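Uncharacterized protein YhfS (Escherichia coli, PDB 4J8L) is of uncertain function but carries pyridoxal phosphate covalently on a lysine and may have a cysteine synthase-like activity. Local coordinates at residues A81-L86 and P166-D171; R27-S32 and Q53-V58. All coordinates share one frame; numbering follows the deposited sequence.

Contact 1. Residues A81-L86 and P166-D171; sequences AGLAAL and PALTDD
Helix 81-86 and strand 167-170 run antiparallel where G82 faces L168, 173° between their axes, which come within 9.3 Å of each other. The CA atoms of G82 and L168 are 7.0 Å apart, and L86 pairs with P166 at the same spacing. Such antiparallel pairing of helix and strand is the usual layout of a layered alpha/beta domain, here the cofactor-binding domain of a fold type I pyridoxal phosphate protein, and the contact is wholly apolar.

L168 supplies most of the strand's share. With CG anti to the backbone N (chi1 176°), its side chain rises from the sheet toward the helix and sets CD1 on the bare main chain of G82, 3.5 Å from G82 C. A beta carbon on G82 would collide with that methyl, so the glycine admits the leucine to the helix backbone itself. L83 adds a lighter touch, its CD2 reaching L168 CD1 at 4.3 Å. One turn along, L86 forks over the strand: CD1 rests 3.8 Å from L168 CB, whereas CD2 lies 4.1 Å from CB of P166, whose ring it passes in the reverse direction.

At the strand's end D170 OD2 lies near N1 of the modified lysine at position 196, a polar approach whose nature is not settled, and D171 is hydrogen-bonded to H142, G182 and S190. The other face of the strand belongs to helix 153-162, on which A167 and T169 pack, while A81, A85 and L86 touch helix 210-219. Within the mixed sheet, strand 167-170 runs parallel to both its neighbours, 137-141 and 189-193, and L139 of the former meets both L83 and L168.

Contact 2. Residues R27-S32 and Q53-V58; sequences RHFPGS and QRVEQV. With ACY (acetic acid), chain D.
F29 and R54 cross obliquely, with the arginine's aliphatic part over one face of the aromatic ring. R54 CD makes a CH-pi contact 4.0 Å from the ring centroid, displaced toward the rim, while CB touches the ring atom CZ of F29 at 3.5 Å. The chain is extended from CG to NE, which carries the guanidinium beyond the ring; its plane is turned 39° from that of F29, and any cation-pi attraction is long and weak. NH1 of R54 instead meets H28 O at 2.6 Å, a short but bent bond with the oxygen near the guanidinium plane. NE donates to OXT of a bound acetic acid molecule, probably from the crystallisation liquor, which R50 also holds, and NH2 forms a salt bridge with E33. Were R54 cut back to an alanine, E33 would probably lose this charged mate and the H28 carbonyl this donor, and the F29 face would lose the CD methylene lying over it.

The arrangement joins the C-terminal end of helix 11-28 and the turn after it to helix 50-62. The latter rests through V55 and V58 on helix 229-261, a long helix of the kind that connects the two domains in fold type I pyridoxal phosphate enzymes.

At the edge of the F29 ring, V55 CG2 and V58 CG2 lie near its plane, the former 4.0 Å from CZ of F29, and F34 meets F29 edge-to-face. The same V58 methyl also meets H28, CG2 to CB 3.6 Å. The imidazole spreads over the helix backbone at Q57 and V58, 55° from the Q57 amide plane, and its CD2 sits 3.7 Å from Q57 OE1. ND1 of H28 is hydrogen-bonded to the carbonyl of S24, one turn back, which probably helps to set the ring's rotation.

How the contacts relate
The two contacts follow one another in the chain, contact 2 closing before contact 1 opens. Their centres are 25 Å apart and their nearest atoms about 11 Å, so they do not touch. Contact 1 is buried, its centre 14 Å from that of the chain, and its strand leads directly to the cofactor carried at position 196. Contact 2 is more peripheral, at 24 Å, and the bound acetic acid molecule at R54 belongs to this outer region. The two differ in character as well: contact 1 is apolar helix-on-strand packing whose strand ends near the cofactor, and contact 2 is a mixed aromatic and charged join, farther out, where helix 11-28 meets helix 50-62.

Contact 1. Residues A81-L86 and P166-D171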
loop_
_atom_site.group_PDB
_atom_site.type_symbol
_atom_site.label_atom_id
_atom_site.label_comp_id
_atom_site.label_asym_id
_atom_site.label_seq_id
_atom_site.Cartn_x
_atom_site.Cartn_y
_atom_site.Cartn_z
ATOM N N ALA A 81 -3.634 -0.472 -15.159
ATOM C CA ALA A 81 -2.653 -0.732 -16.201
ATOM C C ALA A 81 -2.113 -2.151 -16.107
ATOM O O ALA A 81 -1.960 -2.828 -17.126
ATOM C CB ALA A 81 -1.513 0.283 -16.121
ATOM N N GLY A 82 -1.833 -2.609 -14.890
ATOM C CA GLY A 82 -1.336 -3.963 -14.705
ATOM C C GLY A 82 -2.346 -5.028 -15.108
ATOM O O GLY A 82 -2.016 -5.977 -15.827
ATOM N N LEU A 83 -3.586 -4.883 -14.657
ATOM C CA LEU A 83 -4.622 -5.836 -15.058
ATOM C C LEU A 83 -4.830 -5.853 -16.573
ATOM O O LEU A 83 -4.956 -6.917 -17.168
ATOM C CB LEU A 83 -5.942 -5.546 -14.344
ATOM C CG LEU A 83 -5.961 -5.879 -12.848
ATOM C CD1 LEU A 83 -7.306 -5.492 -12.235
ATOM C CD2 LEU A 83 -5.669 -7.355 -12.609
ATOM N N ALA A 84 -4.857 -4.676 -17.195
ATOM C CA ALA A 84 -5.063 -4.595 -18.642
ATOM C C ALA A 84 -3.947 -5.267 -19.438
ATOM O O ALA A 84 -4.159 -5.704 -20.572
ATOM C CB ALA A 84 -5.227 -3.150 -19.079
ATOM N N ALA A 85 -2.766 -5.353 -18.837
ATOM C CA ALA A 85 -1.632 -6.003 -19.477
ATOM C C ALA A 85 -1.595 -7.516 -19.227
ATOM O O ALA A 85 -0.845 -8.234 -19.896
ATOM C CB ALA A 85 -0.332 -5.355 -19.015
ATOM N N LEU A 86 -2.404 -8.001 -18.282
ATOM C CA LEU A 86 -2.418 -9.431 -17.953
ATOM C C LEU A 86 -3.609 -10.173 -18.539
ATOM O O LEU A 86 -3.535 -11.380 -18.808
ATOM C CB LEU A 86 -2.388 -9.651 -16.439
ATOM C CG LEU A 86 -1.091 -9.285 -15.720
ATOM C CD1 LEU A 86 -1.194 -9.597 -14.239
ATOM C CD2 LEU A 86 0.102 -10.007 -16.340
ATOM N N PRO A 166 -0.684 -15.992 -14.179
ATOM C CA PRO A 166 -0.013 -14.700 -13.982
ATOM C C PRO A 166 -0.622 -13.966 -12.798
ATOM O O PRO A 166 -1.848 -13.975 -12.646
ATOM C CB PRO A 166 -0.314 -13.946 -15.276
ATOM C CG PRO A 166 -0.593 -15.011 -16.286
ATOM C CD PRO A 166 -1.277 -16.106 -15.523
ATOM N N ALA A 167 0.213 -13.347 -11.969
ATOM C CA ALA A 167 -0.276 -12.728 -10.747
ATOM C C ALA A 167 0.166 -11.278 -10.607
ATOM O O ALA A 167 1.334 -10.943 -10.817
ATOM C CB ALA A 167 0.159 -13.529 -9.530
ATOM N N LEU A 168 -0.789 -10.430 -10.242
ATOM C CA LEU A 168 -0.508 -9.037 -9.919
ATOM C C LEU A 168 -0.720 -8.826 -8.432
ATOM O O LEU A 168 -1.697 -9.315 -7.870
ATOM C CB LEU A 168 -1.460 -8.131 -10.696
ATOM C CG LEU A 168 -1.413 -6.624 -10.448
ATOM C CD1 LEU A 168 -1.759 -5.913 -11.738
ATOM C CD2 LEU A 168 -2.379 -6.196 -9.332
ATOM N N THR A 169 0.179 -8.088 -7.788
ATOM C CA THR A 169 -0.054 -7.726 -6.399
ATOM C C THR A 169 -0.385 -6.250 -6.240
ATOM O O THR A 169 0.179 -5.381 -6.910
ATOM C CB THR A 169 1.131 -8.086 -5.484
ATOM O OG1 THR A 169 2.338 -7.522 -6.018
ATOM C CG2 THR A 169 1.274 -9.600 -5.372
ATOM N N ASP A 170 -1.320 -5.996 -5.333
ATOM C CA ASP A 170 -1.683 -4.662 -4.882
ATOM C C ASP A 170 -0.891 -4.461 -3.598
ATOM O O ASP A 170 -1.244 -4.993 -2.552
ATOM C CB ASP A 170 -3.196 -4.655 -4.607
ATOM C CG ASP A 170 -3.696 -3.360 -3.967
ATOM O OD1 ASP A 170 -2.888 -2.516 -3.532
ATOM O OD2 ASP A 170 -4.929 -3.202 -3.873
ATOM N N ASP A 171 0.185 -3.685 -3.679
ATOM C CA ASP A 171 1.137 -3.566 -2.573
ATOM C C ASP A 171 0.969 -2.276 -1.777
ATOM O O ASP A 171 1.828 -1.944 -0.954
ATOM C CB ASP A 171 2.581 -3.650 -3.098
ATOM C CG ASP A 171 2.918 -5.022 -3.659
ATOM O OD1 ASP A 171 3.163 -5.942 -2.856
ATOM O OD2 ASP A 171 2.944 -5.179 -4.903
#

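Contact 2. Residues R27-S32 and Q53-V58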
loop_
_atom_site.group_PDB
_atom_site.type_symbol
_atom_site.label_atom_id
_atom_site.label_comp_id
_atom_site.label_asym_id
_atom_site.label_seq_id
_atom_site.Cartn_x
_atom_site.Cartn_y
_atom_site.Cartn_z
ATOM N N ARG A 27 23.988 4.429 -9.428
ATOM C CA ARG A 27 24.408 3.596 -10.546
ATOM C C ARG A 27 23.685 3.938 -11.845
ATOM O O ARG A 27 24.078 3.486 -12.921
ATOM C CB ARG A 27 24.235 2.119 -10.190
ATOM C CG ARG A 27 25.371 1.590 -9.328
ATOM C CD ARG A 27 25.259 0.092 -9.072
ATOM N NE ARG A 27 24.215 -0.219 -8.115
ATOM C CZ ARG A 27 23.023 -0.709 -8.445
ATOM N NH1 ARG A 27 22.738 -0.963 -9.717
ATOM N NH2 ARG A 27 22.124 -0.962 -7.505
ATOM N N HIS A 28 22.633 4.745 -11.737
ATOM C CA HIS A 28 21.828 5.124 -12.897
ATOM C C HIS A 28 21.899 6.606 -13.242
ATOM O O HIS A 28 21.503 6.996 -14.339
ATOM C CB HIS A 28 20.361 4.715 -12.694
ATOM C CG HIS A 28 20.147 3.237 -12.731
ATOM N ND1 HIS A 28 20.294 2.432 -11.621
ATOM C CD2 HIS A 28 19.830 2.411 -13.757
ATOM C CE1 HIS A 28 20.066 1.174 -11.962
ATOM N NE2 HIS A 28 19.778 1.136 -13.249
ATOM N N PHE A 29 22.386 7.420 -12.305
ATOM C CA PHE A 29 22.529 8.864 -12.506
ATOM C C PHE A 29 23.949 9.307 -12.171
ATOM O O PHE A 29 24.324 9.289 -11.004
ATOM C CB PHE A 29 21.633 9.655 -11.535
ATOM C CG PHE A 29 20.164 9.661 -11.885
ATOM C CD1 PHE A 29 19.624 10.684 -12.648
ATOM C CD2 PHE A 29 19.323 8.674 -11.399
ATOM C CE1 PHE A 29 18.263 10.703 -12.949
ATOM C CE2 PHE A 29 17.965 8.683 -11.696
ATOM C CZ PHE A 29 17.435 9.704 -12.469
ATOM N N PRO A 30 24.740 9.740 -13.175
ATOM C CA PRO A 30 25.943 10.514 -12.835
ATOM C C PRO A 30 25.492 11.685 -11.958
ATOM O O PRO A 30 24.395 12.199 -12.177
ATOM C CB PRO A 30 26.431 11.016 -14.198
ATOM C CG PRO A 30 25.910 9.998 -15.183
ATOM C CD PRO A 30 24.545 9.617 -14.627
ATOM N N GLY A 31 26.294 12.080 -10.974
ATOM C CA GLY A 31 25.860 13.079 -10.005
ATOM C C GLY A 31 25.302 14.354 -10.610
ATOM O O GLY A 31 24.269 14.860 -10.168
ATOM N N SER A 32 25.972 14.875 -11.632
ATOM C CA SER A 32 25.518 16.119 -12.244
ATOM C C SER A 32 24.130 15.944 -12.856
ATOM O O SER A 32 23.321 16.875 -12.854
ATOM C CB SER A 32 26.511 16.617 -13.291
ATOM O OG SER A 32 26.599 15.698 -14.362
ATOM N N GLN A 53 12.528 7.707 -17.513
ATOM C CA GLN A 53 13.051 6.385 -17.835
ATOM C C GLN A 53 14.069 5.960 -16.784
ATOM O O GLN A 53 13.987 4.856 -16.251
ATOM C CB GLN A 53 13.695 6.340 -19.220
ATOM C CG GLN A 53 14.236 4.949 -19.550
ATOM C CD GLN A 53 15.069 4.893 -20.817
ATOM O OE1 GLN A 53 15.859 5.793 -21.110
ATOM N NE2 GLN A 53 14.901 3.818 -21.578
ATOM N N ARG A 54 15.015 6.848 -16.475
ATOM C CA ARG A 54 16.064 6.518 -15.512
ATOM C C ARG A 54 15.468 6.138 -14.158
ATOM O O ARG A 54 15.905 5.179 -13.524
ATOM C CB ARG A 54 17.031 7.687 -15.320
ATOM C CG ARG A 54 17.930 7.968 -16.485
ATOM C CD ARG A 54 18.930 9.069 -16.135
ATOM N NE ARG A 54 19.758 9.451 -17.271
ATOM C CZ ARG A 54 20.984 8.992 -17.487
ATOM N NH1 ARG A 54 21.530 8.134 -16.638
ATOM N NH2 ARG A 54 21.668 9.397 -18.547
ATOM N N VAL A 55 14.484 6.911 -13.708
ATOM C CA VAL A 55 13.843 6.640 -12.428
ATOM C C VAL A 55 13.169 5.274 -12.464
ATOM O O VAL A 55 13.252 4.498 -11.514
ATOM C CB VAL A 55 12.828 7.750 -12.034
ATOM C CG1 VAL A 55 11.966 7.299 -10.848
ATOM C CG2 VAL A 55 13.558 9.045 -11.698
ATOM N N GLU A 56 12.519 4.970 -13.581
ATOM C CA GLU A 56 11.889 3.661 -13.743
ATOM C C GLU A 56 12.925 2.540 -13.663
ATOM O O GLU A 56 12.669 1.510 -13.031
ATOM C CB GLU A 56 11.078 3.611 -15.042
ATOM C CG GLU A 56 9.815 4.462 -14.934
ATOM C CD GLU A 56 9.171 4.773 -16.271
ATOM O OE1 GLU A 56 9.825 4.592 -17.321
ATOM O OE2 GLU A 56 7.989 5.196 -16.260
ATOM N N GLN A 57 14.100 2.760 -14.257
ATOM C CA GLN A 57 15.188 1.792 -14.158
ATOM C C GLN A 57 15.625 1.613 -12.707
ATOM O O GLN A 57 15.900 0.497 -12.266
ATOM C CB GLN A 57 16.379 2.207 -15.038
ATOM C CG GLN A 57 16.085 2.060 -16.535
ATOM C CD GLN A 57 17.152 2.687 -17.399
ATOM O OE1 GLN A 57 18.141 3.212 -16.893
ATOM N NE2 GLN A 57 16.961 2.633 -18.713
ATOM N N VAL A 58 15.707 2.719 -11.970
ATOM C CA VAL A 58 16.094 2.643 -10.565
ATOM C C VAL A 58 15.057 1.861 -9.763
ATOM O O VAL A 58 15.404 1.004 -8.946
ATOM C CB VAL A 58 16.260 4.048 -9.950
ATOM C CG1 VAL A 58 16.403 3.954 -8.445
ATOM C CG2 VAL A 58 17.478 4.737 -10.544
HETATM C C ACY D . 19.197 12.780 -19.443
HETATM O O ACY D . 18.837 13.871 -19.941
HETATM O OXT ACY D . 18.851 12.379 -18.307
HETATM C CH3 ACY D . 20.094 11.896 -20.256
#